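Alkaline phosphatase D (Bacillus subtilis, PDB 2YEQ) hydrolyses phosphate esters as a secreted phosphodiesterase and alkaline phosphatase whose active site holds iron and calcium. Local coordinates at residues Q331-F339 and W385-E394. Sequence-based numbering, arbitrary orientation.
Sequences QIFFAKWNF and WASNLHVDFE. With EDO (1,2-ethanediol), chain B.
With CG anti to the backbone N in both Phe-333 (chi1 -152°) and Trp-337, these two rings lie face over face and present their edges together to Trp-385. The indole of Trp-385, its CG beside the backbone N instead (chi1 -54°), turns one face to meet them, so that a single tryptophan serves two T-shaped (edge-to-face) pairs. CE2 of Phe-333 stands 3.7 Å from CG of Trp-385, above the five-membered ring, with the planes at 81°. Over the six-membered ring comes the indole edge of Trp-337, its NE1 3.5 Å from CH2 of Trp-385. Without the indole, as with an alanine here, both edges would probably lose the face they abut and a gap would open at the rim of the pair.

Further along strand 384-390 the packing is apolar: CD2 of Leu-389 lies 4.0 Å from CB of Ala-335 and also touches the ring edge of Phe-334 at CD2. Past the strand, Phe-393 sets its ring edge against the backbone, CE2 lying 3.5 Å from O of Phe-334, a carbonyl whose hydrogen bond comes from Arg-359. Lys-336 runs its methylenes past Phe-393, its CD 3.5 Å from O of that residue, and its ammonium is hydrogen-bonded to Asn-430. An ethanediol, probably from the crystallisation liquor, donates from O2 to O of Phe-393 at 2.9 Å.

The loop after strand 325-329 is thus packed onto a strand of the seven-stranded sheet in the phosphatase domain by ring edges on an indole face, methyls and methylenes, held by shape and apolar contact, with the edge-to-face pairs probably adding a favourable electrostatic term, while backbone polar groups of the loop find partners elsewhere, in Glu-404 and His-432.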
loop_
_atom_site.group_PDB
_atom_site.type_symbol
_atom_site.label_atom_id
_atom_site.label_comp_id
_atom_site.label_asym_id
_atom_site.label_seq_id
_atom_site.Cartn_x
_atom_site.Cartn_y
_atom_site.Cartn_z
ATOM N N GLN A 331 -7.068 1.137 -0.994
ATOM C CA GLN A 331 -6.704 0.883 0.388
ATOM C C GLN A 331 -7.529 -0.103 1.145
ATOM O O GLN A 331 -6.996 -0.871 1.965
ATOM C CB GLN A 331 -6.760 2.217 1.173
ATOM C CG GLN A 331 -5.740 3.259 0.757
ATOM C CD GLN A 331 -6.001 3.923 -0.580
ATOM O OE1 GLN A 331 -7.141 3.999 -1.067
ATOM N NE2 GLN A 331 -4.923 4.453 -1.180
ATOM N N ILE A 332 -8.848 -0.046 0.947
ATOM C CA ILE A 332 -9.782 -0.621 1.899
ATOM C C ILE A 332 -10.779 -1.619 1.270
ATOM O O ILE A 332 -11.004 -1.644 0.064
ATOM C CB ILE A 332 -10.560 0.518 2.637
ATOM C CG1 ILE A 332 -11.090 1.536 1.639
ATOM C CG2 ILE A 332 -9.666 1.212 3.726
ATOM C CD1 ILE A 332 -12.225 2.432 2.189
ATOM N N PHE A 333 -11.360 -2.439 2.119
ATOM C CA PHE A 333 -12.229 -3.541 1.686
ATOM C C PHE A 333 -13.404 -3.046 0.831
ATOM O O PHE A 333 -14.241 -2.260 1.285
ATOM C CB PHE A 333 -12.695 -4.300 2.903
ATOM C CG PHE A 333 -13.015 -5.758 2.655
ATOM C CD1 PHE A 333 -14.169 -6.132 1.988
ATOM C CD2 PHE A 333 -12.192 -6.751 3.155
ATOM C CE1 PHE A 333 -14.477 -7.502 1.785
ATOM C CE2 PHE A 333 -12.506 -8.101 2.980
ATOM C CZ PHE A 333 -13.644 -8.463 2.281
ATOM N N PHE A 334 -13.454 -3.518 -0.421
ATOM C CA PHE A 334 -14.414 -3.037 -1.407
ATOM C C PHE A 334 -15.709 -3.873 -1.468
ATOM O O PHE A 334 -16.810 -3.316 -1.635
ATOM C CB PHE A 334 -13.766 -3.021 -2.781
ATOM C CG PHE A 334 -14.619 -2.440 -3.861
ATOM C CD1 PHE A 334 -14.664 -1.072 -4.069
ATOM C CD2 PHE A 334 -15.360 -3.265 -4.708
ATOM C CE1 PHE A 334 -15.456 -0.529 -5.079
ATOM C CE2 PHE A 334 -16.153 -2.727 -5.712
ATOM C CZ PHE A 334 -16.201 -1.373 -5.907
ATOM N N ALA A 335 -15.581 -5.193 -1.380
ATOM C CA ALA A 335 -16.742 -6.072 -1.486
ATOM C C ALA A 335 -17.633 -5.949 -0.260
ATOM O O ALA A 335 -17.210 -5.421 0.775
ATOM C CB ALA A 335 -16.316 -7.529 -1.703
ATOM N N LYS A 336 -18.870 -6.444 -0.387
ATOM C CA LYS A 336 -19.761 -6.619 0.756
ATOM C C LYS A 336 -19.091 -7.507 1.787
ATOM O O LYS A 336 -18.526 -8.557 1.456
ATOM C CB LYS A 336 -21.109 -7.223 0.303
ATOM C CG LYS A 336 -22.082 -7.581 1.414
ATOM C CD LYS A 336 -23.362 -8.275 0.846
ATOM C CE LYS A 336 -24.154 -9.049 1.906
ATOM N NZ LYS A 336 -23.531 -10.318 2.384
ATOM N N TRP A 337 -19.198 -7.122 3.058
ATOM C CA TRP A 337 -18.457 -7.784 4.112
ATOM C C TRP A 337 -19.236 -7.733 5.406
ATOM O O TRP A 337 -18.874 -7.022 6.373
ATOM C CB TRP A 337 -17.087 -7.091 4.223
ATOM C CG TRP A 337 -15.992 -7.805 4.956
ATOM C CD1 TRP A 337 -15.805 -9.132 5.069
ATOM C CD2 TRP A 337 -14.877 -7.184 5.618
ATOM N NE1 TRP A 337 -14.656 -9.392 5.780
ATOM C CE2 TRP A 337 -14.069 -8.206 6.124
ATOM C CE3 TRP A 337 -14.500 -5.853 5.834
ATOM C CZ2 TRP A 337 -12.912 -7.955 6.847
ATOM C CZ3 TRP A 337 -13.352 -5.601 6.554
ATOM C CH2 TRP A 337 -12.564 -6.642 7.042
ATOM N N ASN A 338 -20.316 -8.511 5.434
ATOM C CA ASN A 338 -21.268 -8.501 6.548
ATOM C C ASN A 338 -20.816 -9.369 7.688
ATOM O O ASN A 338 -20.694 -10.581 7.527
ATOM C CB ASN A 338 -22.648 -8.960 6.049
ATOM C CG ASN A 338 -23.749 -8.821 7.098
ATOM O OD1 ASN A 338 -23.540 -8.333 8.242
ATOM N ND2 ASN A 338 -24.944 -9.240 6.709
ATOM N N PHE A 339 -20.612 -8.763 8.860
ATOM C CA PHE A 339 -20.205 -9.494 10.060
ATOM C C PHE A 339 -21.382 -9.985 10.894
ATOM O O PHE A 339 -21.177 -10.713 11.856
ATOM C CB PHE A 339 -19.346 -8.596 10.959
ATOM C CG PHE A 339 -18.150 -8.018 10.270
ATOM C CD1 PHE A 339 -17.159 -8.852 9.761
ATOM C CD2 PHE A 339 -17.991 -6.652 10.149
ATOM C CE1 PHE A 339 -16.039 -8.321 9.113
ATOM C CE2 PHE A 339 -16.867 -6.115 9.518
ATOM C CZ PHE A 339 -15.901 -6.952 8.988
ATOM N N TRP A 385 -8.052 -12.001 1.695
ATOM C CA TRP A 385 -9.381 -12.371 1.224
ATOM C C TRP A 385 -9.399 -12.317 -0.307
ATOM O O TRP A 385 -8.573 -11.662 -0.927
ATOM C CB TRP A 385 -10.462 -11.404 1.754
ATOM C CG TRP A 385 -10.535 -11.196 3.239
ATOM C CD1 TRP A 385 -9.737 -10.386 3.988
ATOM C CD2 TRP A 385 -11.506 -11.737 4.146
ATOM N NE1 TRP A 385 -10.121 -10.409 5.301
ATOM C CE2 TRP A 385 -11.213 -11.214 5.433
ATOM C CE3 TRP A 385 -12.588 -12.621 4.004
ATOM C CZ2 TRP A 385 -11.941 -11.552 6.571
ATOM C CZ3 TRP A 385 -13.311 -12.964 5.143
ATOM C CH2 TRP A 385 -12.985 -12.420 6.413
ATOM N N ALA A 386 -10.375 -12.982 -0.924
ATOM C CA ALA A 386 -10.636 -12.825 -2.335
ATOM C C ALA A 386 -12.143 -12.955 -2.572
ATOM O O ALA A 386 -12.787 -13.781 -1.924
ATOM C CB ALA A 386 -9.860 -13.872 -3.165
ATOM N N SER A 387 -12.672 -12.124 -3.460
ATOM C CA SER A 387 -14.113 -12.054 -3.727
ATOM C C SER A 387 -14.392 -11.927 -5.190
ATOM O O SER A 387 -13.726 -11.169 -5.914
ATOM C CB SER A 387 -14.769 -10.815 -3.050
ATOM O OG SER A 387 -14.794 -10.974 -1.648
ATOM N N ASN A 388 -15.455 -12.600 -5.626
ATOM C CA ASN A 388 -16.115 -12.231 -6.864
ATOM C C ASN A 388 -16.869 -10.905 -6.651
ATOM O O ASN A 388 -17.551 -10.731 -5.638
ATOM C CB ASN A 388 -17.129 -13.335 -7.259
ATOM C CG ASN A 388 -16.440 -14.639 -7.689
ATOM O OD1 ASN A 388 -16.850 -15.755 -7.315
ATOM N ND2 ASN A 388 -15.375 -14.489 -8.457
ATOM N N LEU A 389 -16.757 -9.997 -7.602
ATOM C CA LEU A 389 -17.510 -8.739 -7.583
ATOM C C LEU A 389 -18.702 -8.830 -8.540
ATOM O O LEU A 389 -18.514 -8.911 -9.761
ATOM C CB LEU A 389 -16.615 -7.571 -8.013
ATOM C CG LEU A 389 -15.401 -7.324 -7.089
ATOM C CD1 LEU A 389 -14.590 -6.137 -7.611
ATOM C CD2 LEU A 389 -15.840 -7.112 -5.637
ATOM N N HIS A 390 -19.908 -8.796 -7.968
ATOM C CA HIS A 390 -21.164 -8.880 -8.734
ATOM C C HIS A 390 -21.793 -7.505 -8.966
ATOM O O HIS A 390 -21.705 -6.624 -8.102
ATOM C CB HIS A 390 -22.139 -9.765 -7.966
ATOM C CG HIS A 390 -21.793 -11.214 -8.003
ATOM N ND1 HIS A 390 -20.944 -11.802 -7.088
ATOM C CD2 HIS A 390 -22.205 -12.206 -8.826
ATOM C CE1 HIS A 390 -20.849 -13.092 -7.349
ATOM N NE2 HIS A 390 -21.598 -13.361 -8.404
ATOM N N VAL A 391 -22.453 -7.308 -10.107
ATOM C CA VAL A 391 -23.060 -5.993 -10.400
ATOM C C VAL A 391 -24.144 -5.598 -9.394
ATOM O O VAL A 391 -24.431 -4.417 -9.240
ATOM C CB VAL A 391 -23.604 -5.863 -11.834
ATOM C CG1 VAL A 391 -22.456 -5.955 -12.819
ATOM C CG2 VAL A 391 -24.727 -6.907 -12.135
ATOM N N ASP A 392 -24.710 -6.583 -8.711
ATOM C CA ASP A 392 -25.577 -6.344 -7.580
ATOM C C ASP A 392 -24.998 -7.138 -6.433
ATOM O O ASP A 392 -24.985 -8.368 -6.468
ATOM C CB ASP A 392 -27.010 -6.805 -7.894
ATOM C CG ASP A 392 -27.999 -6.380 -6.825
ATOM O OD1 ASP A 392 -27.674 -6.509 -5.637
ATOM O OD2 ASP A 392 -29.099 -5.919 -7.187
ATOM N N PHE A 393 -24.539 -6.424 -5.403
ATOM C CA PHE A 393 -23.828 -7.038 -4.282
ATOM C C PHE A 393 -24.667 -7.956 -3.423
ATOM O O PHE A 393 -24.117 -8.674 -2.593
ATOM C CB PHE A 393 -23.176 -5.945 -3.400
ATOM C CG PHE A 393 -21.786 -5.541 -3.856
ATOM C CD1 PHE A 393 -21.364 -5.775 -5.151
ATOM C CD2 PHE A 393 -20.898 -4.942 -2.968
ATOM C CE1 PHE A 393 -20.099 -5.412 -5.567
ATOM C CE2 PHE A 393 -19.630 -4.582 -3.376
ATOM C CZ PHE A 393 -19.227 -4.819 -4.675
ATOM N N GLU A 394 -25.986 -7.941 -3.621
ATOM C CA GLU A 394 -26.900 -8.820 -2.893
ATOM C C GLU A 394 -27.278 -10.091 -3.687
ATOM O O GLU A 394 -27.881 -11.001 -3.138
ATOM C CB GLU A 394 -28.164 -8.030 -2.525
ATOM C CG GLU A 394 -27.912 -6.782 -1.673
ATOM C CD GLU A 394 -28.267 -6.994 -0.228
ATOM O OE1 GLU A 394 -29.474 -6.875 0.093
ATOM O OE2 GLU A 394 -27.345 -7.298 0.571
HETATM C C1 EDO B . -24.096 -11.698 -2.191
HETATM O O1 EDO B . -23.661 -11.877 -0.825
HETATM C C2 EDO B . -23.005 -11.904 -3.243
HETATM O O2 EDO B . -22.581 -10.703 -3.939
#